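Local atomic coordinates of 2-Keto-3-deoxy-(6-phospho-)gluconate aldolase (Thermoproteus tenax, PDB entry 2R91), a protein that belongs to the dihydrodipicolinate synthetase family of aldolases and folds as a TIM barrel, four copies of which make up the assembly. Residues E92-P98 with I123-N129; F114-C118 with E145-I149; I237-A242 with V262-D266; E245-F250 with L273-V277. One frame throughout, in Å; residues are numbered along the deposited sequence.

Interaction 1. Residues E92-P98 with I123-N129; sequences EAVASLP and IPVFLYN. With SO4 (sulfate ion), chain E.
Four backbone hydrogen bonds tie Val94 and Ser96 to the neighbouring strand: Val94 N gives to Pro124 O, Phe126 N to Val94 O (2.8 Å), Ser96 N to Phe126 O and Tyr128 N to Ser96 O (2.9 Å). Val94 and Ser96 each use both N-H and C=O toward this neighbour, the parallel ladder expected where strand 93-96 and strand 125-129, linked by helix 107-120 in a beta-alpha-beta crossover, lie side by side in the barrel wall. On the face carrying Ala95 and Phe126, Ala95 CB meets Phe126 CB; at the start of the strand Ala93 CB lies 3.7 Å from Phe126 CE1. On the opposite face Val94 CG2 touches Val125 CG2 at 3.8 Å. Past the ladder, Leu97 lies alongside Tyr128 and lays CD2 over one ring face, 3.8 Å from the centroid, a CH-pi contact. With CG anti to the backbone N (chi1 171°), the Tyr128 ring is carried out to a sulfate ion, probably from the crystallisation liquor; Tyr128 OH to its O1 is 2.5 Å, too short to be trusted exactly. Thr42, Thr155 and Lys153 also bind the ion, and Thr41 bonds the tyrosine hydroxyl, consistent with a pocket able to hold an anion.

Interaction 2. Residues F114-C118 with E145-I149; sequences FRDLC and ELGCI
A disulfide joins Cys118 and Cys148, tying helix 107-120 to the turn after helix 140-146 on the outer, helical layer of the TIM barrel. The two SG atoms are 2.1 Å apart with a chi3 of 74°, and the two sulfurs are set differently on their backbones: at Cys118 SG is anti to the carbonyl carbon, whereas at Cys148 it stands between the N and the carbonyl carbon (chi1 66°), placing it within bonding distance of Cys118 SG. Next to this covalent link Arg115 stretches out from the same helix, extended from CG to NE, and brings the edge of its guanidinium to the C-terminal end of helix 140-146. Its NE meets Leu146 O at 3.0 Å in an almost straight bond, the acceptor lying in the guanidinium plane, while NH2 reaches Glu145 O at 2.8 Å at a bent angle that makes the bond weak. A positive group at carbonyls near a helix C-terminus would be expected to suit the helix dipole. Gly147, with positive phi, is where the chain leaves helical geometry before Cys148.

Deeper in, Phe114 lies against strand 93-96 and strand 125-129, touching Ser96 and Leu127. Leu146 approaches it at a slant, and Leu146 CD1 settles 3.9 Å from Phe114 CB and equally far from the ring atoms CG and CD2.

Interaction 3. Residues I237-A242 with V262-D266; sequences IGYAAA and VYPLD
Leu265 is the centre of the apolar packing, and its two methyls go to different partners on the helix side. Leu265 CD1 is 3.6 Å from Ile237 CD1, the two side chains meeting at roughly a right angle, and 3.8 Å from Ala242 CA; Leu265 CD2 rests 3.7 Å from Ala241 CB. Its CG lies beside the backbone N (chi1 -67°), which sends the fork in among these groups. Ile237 brings its delta methyl there through CG1, held between backbone N and carbonyl carbon. Ala241 is small enough for the loop backbone to come close: Ala241 CB is 3.4 Å from Tyr263 O.

The segments belong to the part of the chain that follows the barrel strands. Residues 237-242 make the bend from helix 217-237 into helix 239-251, with Gly238 at the N-cap and of positive phi, and 262-266 run as an irregular loop into helix 267-276, whose N-cap is Asp266.

Away from the leucine the fit is thinner. At one end the contact rests mainly on Val262 CG1, 3.8 Å from Ala240 CB. Beside Leu265 a water takes the place of direct polar contact, donating to Ala241 O and accepting from Leu265 N, each at 2.9 Å. A neighbouring subunit packs against both segments, its Gln109 touching Ala241 and Val262; Tyr263 O and Pro264 O accept hydrogen bonds from Gln109 and Arg108 of that subunit, and the Tyr263 ring makes a cation-pi contact with its Lys112.

Interaction 4. Residues E245-F250 with L273-V277; sequences ELVEIF and LRAAV
The polar link is a salt bridge between Glu245 and Arg274, with Arg274 NE donating to Glu245 OE2 at 3.0 Å. It is neither straight nor flat: the N-H...O angle is 152°, the nitrogen comes from the anti side of the carboxylate and out of its plane, and the two flat groups are turned 60° against each other. Glu245 carries CG opposite its backbone N and then bends at chi2 (65°), while Arg274 stays extended from CG to NE, and the side chains cross at about a right angle.

This bridge lies along the seam between helix 239-251 and helix 267-276, two of the helices that follow the last barrel strand in sequence. The remaining contacts are apolar. Ile249 CD1 lies 3.7 Å from Arg274 CA and also meets the aliphatic part of that arginine at CG. Leu246 CD2 touches Leu273 CD2 at 3.8 Å, the two side chains crossing at about a right angle, and the same Leu273 methyl packs on Glu245 CG. Farther along the helices Val277 CG2 receives two neighbours, Ile249 CG2, which meets it tip to tip, and Phe250 CZ, each at 4.0 Å.

Overall arrangement
The four contacts fall into two groups on opposite sides of the chain's centre. Interaction 1 pairs the two strands of the beta-alpha-beta unit whose helix, 107-120, is used by interaction 2: the first is buried strand pairing in the barrel wall, the second lies farther out, with a covalent bond and an exposed arginine, and the two touch where Phe114 packs on Pro98 and Leu127. Interactions 3 and 4 both use helix 239-251 and meet through Leu265, Ile237 and Leu273. Of these, interaction 3 is buried and water-bridged, with a neighbouring subunit beside it, whereas interaction 4 is partly exposed, relies on a salt bridge and touches no other chain.

Interaction 1. Residues E92-P98 with I123-N129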
loop_
_atom_site.group_PDB
_atom_site.type_symbol
_atom_site.label_atom_id
_atom_site.label_comp_id
_atom_site.label_asym_id
_atom_site.label_seq_id
_atom_site.Cartn_x
_atom_site.Cartn_y
_atom_site.Cartn_z
ATOM N N GLU A 92 23.932 8.808 -25.901
ATOM C CA GLU A 92 24.921 9.189 -24.924
ATOM C C GLU A 92 24.863 8.278 -23.693
ATOM O O GLU A 92 25.833 8.152 -22.939
ATOM C CB GLU A 92 24.820 10.690 -24.606
ATOM C CG GLU A 92 23.826 11.087 -23.578
ATOM C CD GLU A 92 23.932 12.594 -23.228
ATOM O OE1 GLU A 92 24.273 13.422 -24.112
ATOM O OE2 GLU A 92 23.646 12.926 -22.061
ATOM N N ALA A 93 23.733 7.601 -23.512
ATOM C CA ALA A 93 23.580 6.677 -22.394
ATOM C C ALA A 93 22.437 5.715 -22.711
ATOM O O ALA A 93 21.641 5.982 -23.601
ATOM C CB ALA A 93 23.275 7.451 -21.071
ATOM N N VAL A 94 22.358 4.605 -21.992
ATOM C CA VAL A 94 21.122 3.802 -22.023
ATOM C C VAL A 94 20.543 3.767 -20.614
ATOM O O VAL A 94 21.278 3.958 -19.652
ATOM C CB VAL A 94 21.368 2.351 -22.488
ATOM C CG1 VAL A 94 21.771 2.340 -24.001
ATOM C CG2 VAL A 94 22.437 1.686 -21.631
ATOM N N ALA A 95 19.236 3.520 -20.495
ATOM C CA ALA A 95 18.597 3.411 -19.187
ATOM C C ALA A 95 17.787 2.136 -19.169
ATOM O O ALA A 95 17.396 1.642 -20.224
ATOM C CB ALA A 95 17.686 4.616 -18.928
ATOM N N SER A 96 17.510 1.610 -17.985
ATOM C CA SER A 96 16.553 0.505 -17.876
ATOM C C SER A 96 15.702 0.588 -16.617
ATOM O O SER A 96 16.209 0.870 -15.524
ATOM C CB SER A 96 17.248 -0.889 -17.919
ATOM O OG SER A 96 16.258 -1.908 -18.014
ATOM N N LEU A 97 14.409 0.338 -16.785
ATOM C CA LEU A 97 13.566 -0.075 -15.682
ATOM C C LEU A 97 14.210 -1.307 -15.072
ATOM O O LEU A 97 14.873 -2.079 -15.783
ATOM C CB LEU A 97 12.181 -0.464 -16.213
ATOM C CG LEU A 97 11.329 0.651 -16.844
ATOM C CD1 LEU A 97 10.167 0.092 -17.671
ATOM C CD2 LEU A 97 10.761 1.589 -15.744
ATOM N N PRO A 98 13.974 -1.535 -13.758
ATOM C CA PRO A 98 14.243 -2.853 -13.207
ATOM C C PRO A 98 13.259 -3.855 -13.838
ATOM O O PRO A 98 12.201 -3.467 -14.307
ATOM C CB PRO A 98 13.866 -2.707 -11.718
ATOM C CG PRO A 98 13.827 -1.180 -11.437
ATOM C CD PRO A 98 13.393 -0.596 -12.769
ATOM N N ILE A 123 29.128 3.088 -22.815
ATOM C CA ILE A 123 28.429 4.310 -22.411
ATOM C C ILE A 123 27.747 4.082 -21.038
ATOM O O ILE A 123 27.536 2.945 -20.636
ATOM C CB ILE A 123 27.423 4.782 -23.490
ATOM C CG1 ILE A 123 26.388 3.680 -23.814
ATOM C CG2 ILE A 123 28.160 5.232 -24.756
ATOM C CD1 ILE A 123 25.267 4.175 -24.735
ATOM N N PRO A 124 27.436 5.167 -20.307
ATOM C CA PRO A 124 26.813 5.078 -18.978
ATOM C C PRO A 124 25.463 4.343 -19.016
ATOM O O PRO A 124 24.685 4.518 -19.961
ATOM C CB PRO A 124 26.574 6.542 -18.601
ATOM C CG PRO A 124 27.569 7.316 -19.422
ATOM C CD PRO A 124 27.655 6.563 -20.723
ATOM N N VAL A 125 25.230 3.509 -18.018
ATOM C CA VAL A 125 23.935 2.874 -17.818
ATOM C C VAL A 125 23.192 3.584 -16.666
ATOM O O VAL A 125 23.748 3.745 -15.574
ATOM C CB VAL A 125 24.104 1.374 -17.494
ATOM C CG1 VAL A 125 22.769 0.741 -17.050
ATOM C CG2 VAL A 125 24.684 0.629 -18.723
ATOM N N PHE A 126 21.957 4.015 -16.934
ATOM C CA PHE A 126 21.101 4.701 -15.935
ATOM C C PHE A 126 20.102 3.737 -15.361
ATOM O O PHE A 126 19.515 2.911 -16.098
ATOM C CB PHE A 126 20.286 5.827 -16.594
ATOM C CG PHE A 126 21.048 7.114 -16.816
ATOM C CD1 PHE A 126 22.358 7.112 -17.273
ATOM C CD2 PHE A 126 20.434 8.327 -16.580
ATOM C CE1 PHE A 126 23.042 8.314 -17.481
ATOM C CE2 PHE A 126 21.117 9.539 -16.794
ATOM C CZ PHE A 126 22.395 9.532 -17.249
ATOM N N LEU A 127 19.860 3.842 -14.059
ATOM C CA LEU A 127 18.695 3.203 -13.486
ATOM C C LEU A 127 17.478 4.089 -13.772
ATOM O O LEU A 127 17.516 5.298 -13.549
ATOM C CB LEU A 127 18.897 2.979 -11.983
ATOM C CG LEU A 127 17.612 2.721 -11.174
ATOM C CD1 LEU A 127 16.950 1.369 -11.462
ATOM C CD2 LEU A 127 17.900 2.919 -9.665
ATOM N N TYR A 128 16.420 3.507 -14.323
ATOM C CA TYR A 128 15.148 4.198 -14.488
ATOM C C TYR A 128 14.185 3.543 -13.504
ATOM O O TYR A 128 13.670 2.434 -13.737
ATOM C CB TYR A 128 14.652 4.102 -15.950
ATOM C CG TYR A 128 13.235 4.604 -16.242
ATOM C CD1 TYR A 128 12.614 5.602 -15.453
ATOM C CD2 TYR A 128 12.537 4.115 -17.336
ATOM C CE1 TYR A 128 11.311 6.036 -15.745
ATOM C CE2 TYR A 128 11.256 4.535 -17.637
ATOM C CZ TYR A 128 10.644 5.504 -16.859
ATOM O OH TYR A 128 9.374 5.886 -17.213
ATOM N N ASN A 129 13.971 4.237 -12.386
ATOM C CA ASN A 129 13.205 3.732 -11.266
ATOM C C ASN A 129 11.795 4.337 -11.324
ATOM O O ASN A 129 11.638 5.536 -11.550
ATOM C CB ASN A 129 13.949 4.108 -9.959
ATOM C CG ASN A 129 13.383 3.416 -8.717
ATOM O OD1 ASN A 129 12.913 4.079 -7.775
ATOM N ND2 ASN A 129 13.471 2.110 -8.685
HETATM S S SO4 E . 8.107 8.874 -17.624
HETATM O O1 SO4 E . 8.678 8.125 -16.473
HETATM O O2 SO4 E . 8.510 10.280 -17.381
HETATM O O3 SO4 E . 8.401 8.378 -18.957
HETATM O O4 SO4 E . 6.624 8.820 -17.629
#

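Interaction 2. Residues F114-C118 with E145-I149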
loop_
_atom_site.group_PDB
_atom_site.type_symbol
_atom_site.label_atom_id
_atom_site.label_comp_id
_atom_site.label_asym_id
_atom_site.label_seq_id
_atom_site.Cartn_x
_atom_site.Cartn_y
_atom_site.Cartn_z
ATOM N N PHE A 114 20.981 -5.885 -14.173
ATOM C CA PHE A 114 21.706 -4.617 -14.335
ATOM C C PHE A 114 23.183 -4.823 -14.593
ATOM O O PHE A 114 23.739 -4.155 -15.426
ATOM C CB PHE A 114 21.474 -3.655 -13.137
ATOM C CG PHE A 114 20.113 -2.978 -13.175
ATOM C CD1 PHE A 114 19.887 -1.908 -14.017
ATOM C CD2 PHE A 114 19.083 -3.414 -12.358
ATOM C CE1 PHE A 114 18.640 -1.275 -14.086
ATOM C CE2 PHE A 114 17.833 -2.801 -12.416
ATOM C CZ PHE A 114 17.616 -1.712 -13.288
ATOM N N ARG A 115 23.814 -5.774 -13.923
ATOM C CA ARG A 115 25.254 -5.973 -14.173
ATOM C C ARG A 115 25.540 -6.464 -15.599
ATOM O O ARG A 115 26.482 -6.013 -16.247
ATOM C CB ARG A 115 25.847 -6.895 -13.119
ATOM C CG ARG A 115 25.953 -6.159 -11.787
ATOM C CD ARG A 115 26.190 -7.093 -10.650
ATOM N NE ARG A 115 26.329 -6.382 -9.381
ATOM C CZ ARG A 115 26.282 -6.971 -8.188
ATOM N NH1 ARG A 115 26.071 -8.287 -8.110
ATOM N NH2 ARG A 115 26.442 -6.257 -7.072
ATOM N N ASP A 116 24.690 -7.344 -16.109
ATOM C CA ASP A 116 24.800 -7.754 -17.500
ATOM C C ASP A 116 24.653 -6.592 -18.480
ATOM O O ASP A 116 25.330 -6.519 -19.510
ATOM C CB ASP A 116 23.757 -8.811 -17.811
ATOM C CG ASP A 116 24.155 -10.172 -17.307
ATOM O OD1 ASP A 116 25.241 -10.290 -16.691
ATOM O OD2 ASP A 116 23.372 -11.115 -17.508
ATOM N N LEU A 117 23.739 -5.675 -18.183
ATOM C CA LEU A 117 23.592 -4.496 -19.019
ATOM C C LEU A 117 24.853 -3.635 -19.009
ATOM O O LEU A 117 25.336 -3.181 -20.067
ATOM C CB LEU A 117 22.419 -3.672 -18.493
ATOM C CG LEU A 117 21.382 -3.141 -19.455
ATOM C CD1 LEU A 117 21.072 -4.156 -20.580
ATOM C CD2 LEU A 117 20.110 -2.783 -18.635
ATOM N N CYS A 118 25.382 -3.381 -17.818
ATOM C CA CYS A 118 26.621 -2.597 -17.702
ATOM C C CYS A 118 27.797 -3.234 -18.464
ATOM O O CYS A 118 28.628 -2.524 -19.035
ATOM C CB CYS A 118 27.007 -2.392 -16.232
ATOM S SG CYS A 118 25.861 -1.294 -15.276
ATOM N N GLU A 145 24.870 -0.583 -4.441
ATOM C CA GLU A 145 25.198 -2.028 -4.307
ATOM C C GLU A 145 25.350 -2.734 -5.664
ATOM O O GLU A 145 26.032 -3.769 -5.748
ATOM C CB GLU A 145 24.168 -2.784 -3.405
ATOM C CG GLU A 145 24.349 -2.583 -1.845
ATOM C CD GLU A 145 23.113 -2.926 -0.896
ATOM O OE1 GLU A 145 21.898 -2.789 -1.259
ATOM O OE2 GLU A 145 23.373 -3.294 0.278
ATOM N N LEU A 146 24.742 -2.189 -6.726
ATOM C CA LEU A 146 24.883 -2.770 -8.070
ATOM C C LEU A 146 26.275 -2.550 -8.618
ATOM O O LEU A 146 26.793 -3.380 -9.374
ATOM C CB LEU A 146 23.859 -2.201 -9.058
ATOM C CG LEU A 146 22.398 -2.509 -8.786
ATOM C CD1 LEU A 146 21.507 -1.736 -9.782
ATOM C CD2 LEU A 146 22.136 -4.028 -8.865
ATOM N N GLY A 147 26.875 -1.424 -8.249
ATOM C CA GLY A 147 28.277 -1.140 -8.580
ATOM C C GLY A 147 28.627 -0.592 -9.964
ATOM O O GLY A 147 29.810 -0.544 -10.319
ATOM N N CYS A 148 27.637 -0.201 -10.765
ATOM C CA CYS A 148 27.928 0.245 -12.133
ATOM C C CYS A 148 26.963 1.323 -12.673
ATOM O O CYS A 148 27.027 1.713 -13.847
ATOM C CB CYS A 148 27.968 -0.954 -13.093
ATOM S SG CYS A 148 26.372 -1.780 -13.287
ATOM N N ILE A 149 26.081 1.806 -11.816
ATOM C CA ILE A 149 25.065 2.767 -12.234
ATOM C C ILE A 149 25.700 4.145 -12.272
ATOM O O ILE A 149 26.344 4.541 -11.311
ATOM C CB ILE A 149 23.878 2.744 -11.228
ATOM C CG1 ILE A 149 23.178 1.356 -11.217
ATOM C CG2 ILE A 149 22.883 3.852 -11.523
ATOM C CD1 ILE A 149 22.685 0.892 -12.580
#

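Interaction 3. Residues I237-A242 with V262-D266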
loop_
_atom_site.group_PDB
_atom_site.type_symbol
_atom_site.label_atom_id
_atom_site.label_comp_id
_atom_site.label_asym_id
_atom_site.label_seq_id
_atom_site.Cartn_x
_atom_site.Cartn_y
_atom_site.Cartn_z
ATOM N N ILE A 237 -8.857 11.818 -17.862
ATOM C CA ILE A 237 -9.282 11.005 -19.028
ATOM C C ILE A 237 -8.327 9.916 -19.500
ATOM O O ILE A 237 -8.568 9.296 -20.542
ATOM C CB ILE A 237 -9.583 11.848 -20.274
ATOM C CG1 ILE A 237 -8.418 12.805 -20.539
ATOM C CG2 ILE A 237 -10.956 12.529 -20.194
ATOM C CD1 ILE A 237 -8.599 13.551 -21.767
ATOM N N GLY A 238 -7.234 9.690 -18.778
ATOM C CA GLY A 238 -6.254 8.698 -19.217
ATOM C C GLY A 238 -4.994 9.452 -19.615
ATOM O O GLY A 238 -4.840 9.861 -20.769
ATOM N N TYR A 239 -4.089 9.627 -18.657
ATOM C CA TYR A 239 -2.967 10.541 -18.836
ATOM C C TYR A 239 -2.120 10.189 -20.061
ATOM O O TYR A 239 -1.784 11.057 -20.855
ATOM C CB TYR A 239 -2.073 10.580 -17.593
ATOM C CG TYR A 239 -1.047 11.670 -17.755
ATOM C CD1 TYR A 239 -1.435 12.999 -17.695
ATOM C CD2 TYR A 239 0.301 11.372 -18.033
ATOM C CE1 TYR A 239 -0.530 14.028 -17.885
ATOM C CE2 TYR A 239 1.228 12.395 -18.212
ATOM C CZ TYR A 239 0.795 13.724 -18.135
ATOM O OH TYR A 239 1.667 14.751 -18.324
ATOM N N ALA A 240 -1.779 8.911 -20.203
ATOM C CA ALA A 240 -0.798 8.481 -21.247
ATOM C C ALA A 240 -1.306 8.811 -22.645
ATOM O O ALA A 240 -0.567 9.355 -23.480
ATOM C CB ALA A 240 -0.489 6.970 -21.099
ATOM N N ALA A 241 -2.595 8.569 -22.887
ATOM C CA ALA A 241 -3.231 9.013 -24.147
ATOM C C ALA A 241 -3.395 10.532 -24.264
ATOM O O ALA A 241 -3.260 11.122 -25.354
ATOM C CB ALA A 241 -4.576 8.315 -24.345
ATOM N N ALA A 242 -3.695 11.187 -23.144
ATOM C CA ALA A 242 -3.912 12.629 -23.146
ATOM C C ALA A 242 -2.654 13.440 -23.504
ATOM O O ALA A 242 -2.755 14.520 -24.090
ATOM C CB ALA A 242 -4.517 13.103 -21.744
ATOM N N VAL A 262 -3.205 1.145 -24.506
ATOM C CA VAL A 262 -3.218 2.592 -24.371
ATOM C C VAL A 262 -3.956 3.188 -25.582
ATOM O O VAL A 262 -3.345 3.776 -26.475
ATOM C CB VAL A 262 -1.806 3.153 -24.204
ATOM C CG1 VAL A 262 -1.867 4.638 -23.756
ATOM C CG2 VAL A 262 -0.970 2.273 -23.218
ATOM N N TYR A 263 -5.267 2.964 -25.665
ATOM C CA TYR A 263 -6.016 3.439 -26.829
ATOM C C TYR A 263 -6.002 4.956 -26.917
ATOM O O TYR A 263 -6.060 5.629 -25.889
ATOM C CB TYR A 263 -7.469 2.949 -26.799
ATOM C CG TYR A 263 -7.544 1.447 -26.768
ATOM C CD1 TYR A 263 -7.443 0.696 -27.965
ATOM C CD2 TYR A 263 -7.684 0.766 -25.568
ATOM C CE1 TYR A 263 -7.484 -0.686 -27.951
ATOM C CE2 TYR A 263 -7.735 -0.635 -25.553
ATOM C CZ TYR A 263 -7.633 -1.336 -26.763
ATOM O OH TYR A 263 -7.662 -2.696 -26.749
ATOM N N PRO A 264 -5.905 5.499 -28.152
ATOM C CA PRO A 264 -6.037 6.921 -28.400
ATOM C C PRO A 264 -7.318 7.470 -27.760
ATOM O O PRO A 264 -8.315 6.728 -27.614
ATOM C CB PRO A 264 -6.143 6.988 -29.933
ATOM C CG PRO A 264 -5.354 5.816 -30.400
ATOM C CD PRO A 264 -5.674 4.744 -29.407
ATOM N N LEU A 265 -7.276 8.738 -27.363
ATOM C CA LEU A 265 -8.473 9.442 -26.888
ATOM C C LEU A 265 -9.468 9.499 -28.018
ATOM O O LEU A 265 -9.089 9.664 -29.194
ATOM C CB LEU A 265 -8.159 10.891 -26.502
ATOM C CG LEU A 265 -7.253 11.163 -25.294
ATOM C CD1 LEU A 265 -7.277 12.663 -24.953
ATOM C CD2 LEU A 265 -7.662 10.299 -24.076
ATOM N N ASP A 266 -10.739 9.388 -27.663
ATOM C CA ASP A 266 -11.796 9.502 -28.643
ATOM C C ASP A 266 -12.156 10.979 -28.857
ATOM O O ASP A 266 -11.628 11.857 -28.182
ATOM C CB ASP A 266 -12.993 8.562 -28.335
ATOM C CG ASP A 266 -13.786 8.934 -27.079
ATOM O OD1 ASP A 266 -13.852 10.120 -26.711
ATOM O OD2 ASP A 266 -14.373 8.013 -26.462
HETATM O O HOH W 1 -4.653 10.041 -27.611
#

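Interaction 4. Residues E245-F250 with L273-V277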
loop_
_atom_site.group_PDB
_atom_site.type_symbol
_atom_site.label_atom_id
_atom_site.label_comp_id
_atom_site.label_asym_id
_atom_site.label_seq_id
_atom_site.Cartn_x
_atom_site.Cartn_y
_atom_site.Cartn_z
ATOM N N GLU A 245 -2.712 14.558 -27.057
ATOM C CA GLU A 245 -3.636 15.664 -27.332
ATOM C C GLU A 245 -3.121 16.985 -26.752
ATOM O O GLU A 245 -3.284 18.046 -27.379
ATOM C CB GLU A 245 -5.073 15.330 -26.864
ATOM C CG GLU A 245 -6.121 16.431 -27.120
ATOM C CD GLU A 245 -6.357 16.677 -28.615
ATOM O OE1 GLU A 245 -5.990 15.816 -29.427
ATOM O OE2 GLU A 245 -6.892 17.743 -28.969
ATOM N N LEU A 246 -2.489 16.930 -25.570
ATOM C CA LEU A 246 -1.852 18.117 -24.994
ATOM C C LEU A 246 -0.766 18.701 -25.924
ATOM O O LEU A 246 -0.638 19.925 -26.065
ATOM C CB LEU A 246 -1.283 17.833 -23.598
ATOM C CG LEU A 246 -2.328 17.501 -22.514
ATOM C CD1 LEU A 246 -1.638 17.129 -21.216
ATOM C CD2 LEU A 246 -3.306 18.701 -22.289
ATOM N N VAL A 247 0.038 17.836 -26.543
ATOM C CA VAL A 247 0.974 18.325 -27.572
ATOM C C VAL A 247 0.232 19.068 -28.691
ATOM O O VAL A 247 0.628 20.173 -29.078
ATOM C CB VAL A 247 1.822 17.175 -28.192
ATOM C CG1 VAL A 247 2.769 17.710 -29.336
ATOM C CG2 VAL A 247 2.624 16.474 -27.102
ATOM N N GLU A 248 -0.834 18.478 -29.226
ATOM C CA GLU A 248 -1.581 19.168 -30.294
ATOM C C GLU A 248 -2.114 20.517 -29.793
ATOM O O GLU A 248 -1.952 21.558 -30.446
ATOM C CB GLU A 248 -2.734 18.293 -30.817
ATOM C CG GLU A 248 -2.227 16.929 -31.263
ATOM C CD GLU A 248 -3.009 16.289 -32.395
ATOM O OE1 GLU A 248 -4.046 16.868 -32.852
ATOM O OE2 GLU A 248 -2.562 15.196 -32.834
ATOM N N ILE A 249 -2.748 20.492 -28.621
ATOM C CA ILE A 249 -3.298 21.723 -28.022
ATOM C C ILE A 249 -2.276 22.848 -27.856
ATOM O O ILE A 249 -2.495 23.972 -28.312
ATOM C CB ILE A 249 -3.946 21.437 -26.653
ATOM C CG1 ILE A 249 -5.222 20.608 -26.845
ATOM C CG2 ILE A 249 -4.263 22.777 -25.906
ATOM C CD1 ILE A 249 -5.779 19.992 -25.521
ATOM N N PHE A 250 -1.156 22.555 -27.213
ATOM C CA PHE A 250 -0.223 23.597 -26.858
ATOM C C PHE A 250 0.845 23.893 -27.919
ATOM O O PHE A 250 1.417 25.000 -27.936
ATOM C CB PHE A 250 0.458 23.261 -25.540
ATOM C CG PHE A 250 -0.453 23.372 -24.333
ATOM C CD1 PHE A 250 -0.833 24.620 -23.837
ATOM C CD2 PHE A 250 -0.899 22.243 -23.687
ATOM C CE1 PHE A 250 -1.667 24.724 -22.708
ATOM C CE2 PHE A 250 -1.733 22.343 -22.561
ATOM C CZ PHE A 250 -2.120 23.572 -22.090
ATOM N N LEU A 273 -10.968 17.693 -23.062
ATOM C CA LEU A 273 -9.659 18.139 -22.596
ATOM C C LEU A 273 -9.300 19.516 -23.098
ATOM O O LEU A 273 -8.731 20.307 -22.358
ATOM C CB LEU A 273 -8.564 17.125 -23.032
ATOM C CG LEU A 273 -7.155 17.362 -22.500
ATOM C CD1 LEU A 273 -7.120 17.272 -20.961
ATOM C CD2 LEU A 273 -6.170 16.343 -23.196
ATOM N N ARG A 274 -9.610 19.809 -24.357
ATOM C CA ARG A 274 -9.293 21.123 -24.920
ATOM C C ARG A 274 -9.963 22.226 -24.092
ATOM O O ARG A 274 -9.343 23.238 -23.788
ATOM C CB ARG A 274 -9.750 21.250 -26.372
ATOM C CG ARG A 274 -9.015 20.361 -27.383
ATOM C CD ARG A 274 -9.848 20.267 -28.693
ATOM N NE ARG A 274 -9.375 19.212 -29.591
ATOM C CZ ARG A 274 -10.144 18.554 -30.458
ATOM N NH1 ARG A 274 -11.458 18.807 -30.526
ATOM N NH2 ARG A 274 -9.590 17.620 -31.252
ATOM N N ALA A 275 -11.213 22.002 -23.702
ATOM C CA ALA A 275 -11.942 22.988 -22.883
ATOM C C ALA A 275 -11.388 23.023 -21.454
ATOM O O ALA A 275 -11.275 24.087 -20.822
ATOM C CB ALA A 275 -13.435 22.645 -22.862
ATOM N N ALA A 276 -11.029 21.853 -20.943
ATOM C CA ALA A 276 -10.491 21.748 -19.585
ATOM C C ALA A 276 -9.215 22.548 -19.366
ATOM O O ALA A 276 -8.975 23.047 -18.264
ATOM C CB ALA A 276 -10.274 20.306 -19.208
ATOM N N VAL A 277 -8.391 22.698 -20.398
ATOM C CA VAL A 277 -7.113 23.387 -20.195
ATOM C C VAL A 277 -7.102 24.796 -20.813
ATOM O O VAL A 277 -6.082 25.478 -20.783
ATOM C CB VAL A 277 -5.905 22.557 -20.756
ATOM C CG1 VAL A 277 -5.864 21.148 -20.124
ATOM C CG2 VAL A 277 -5.941 22.488 -22.311
#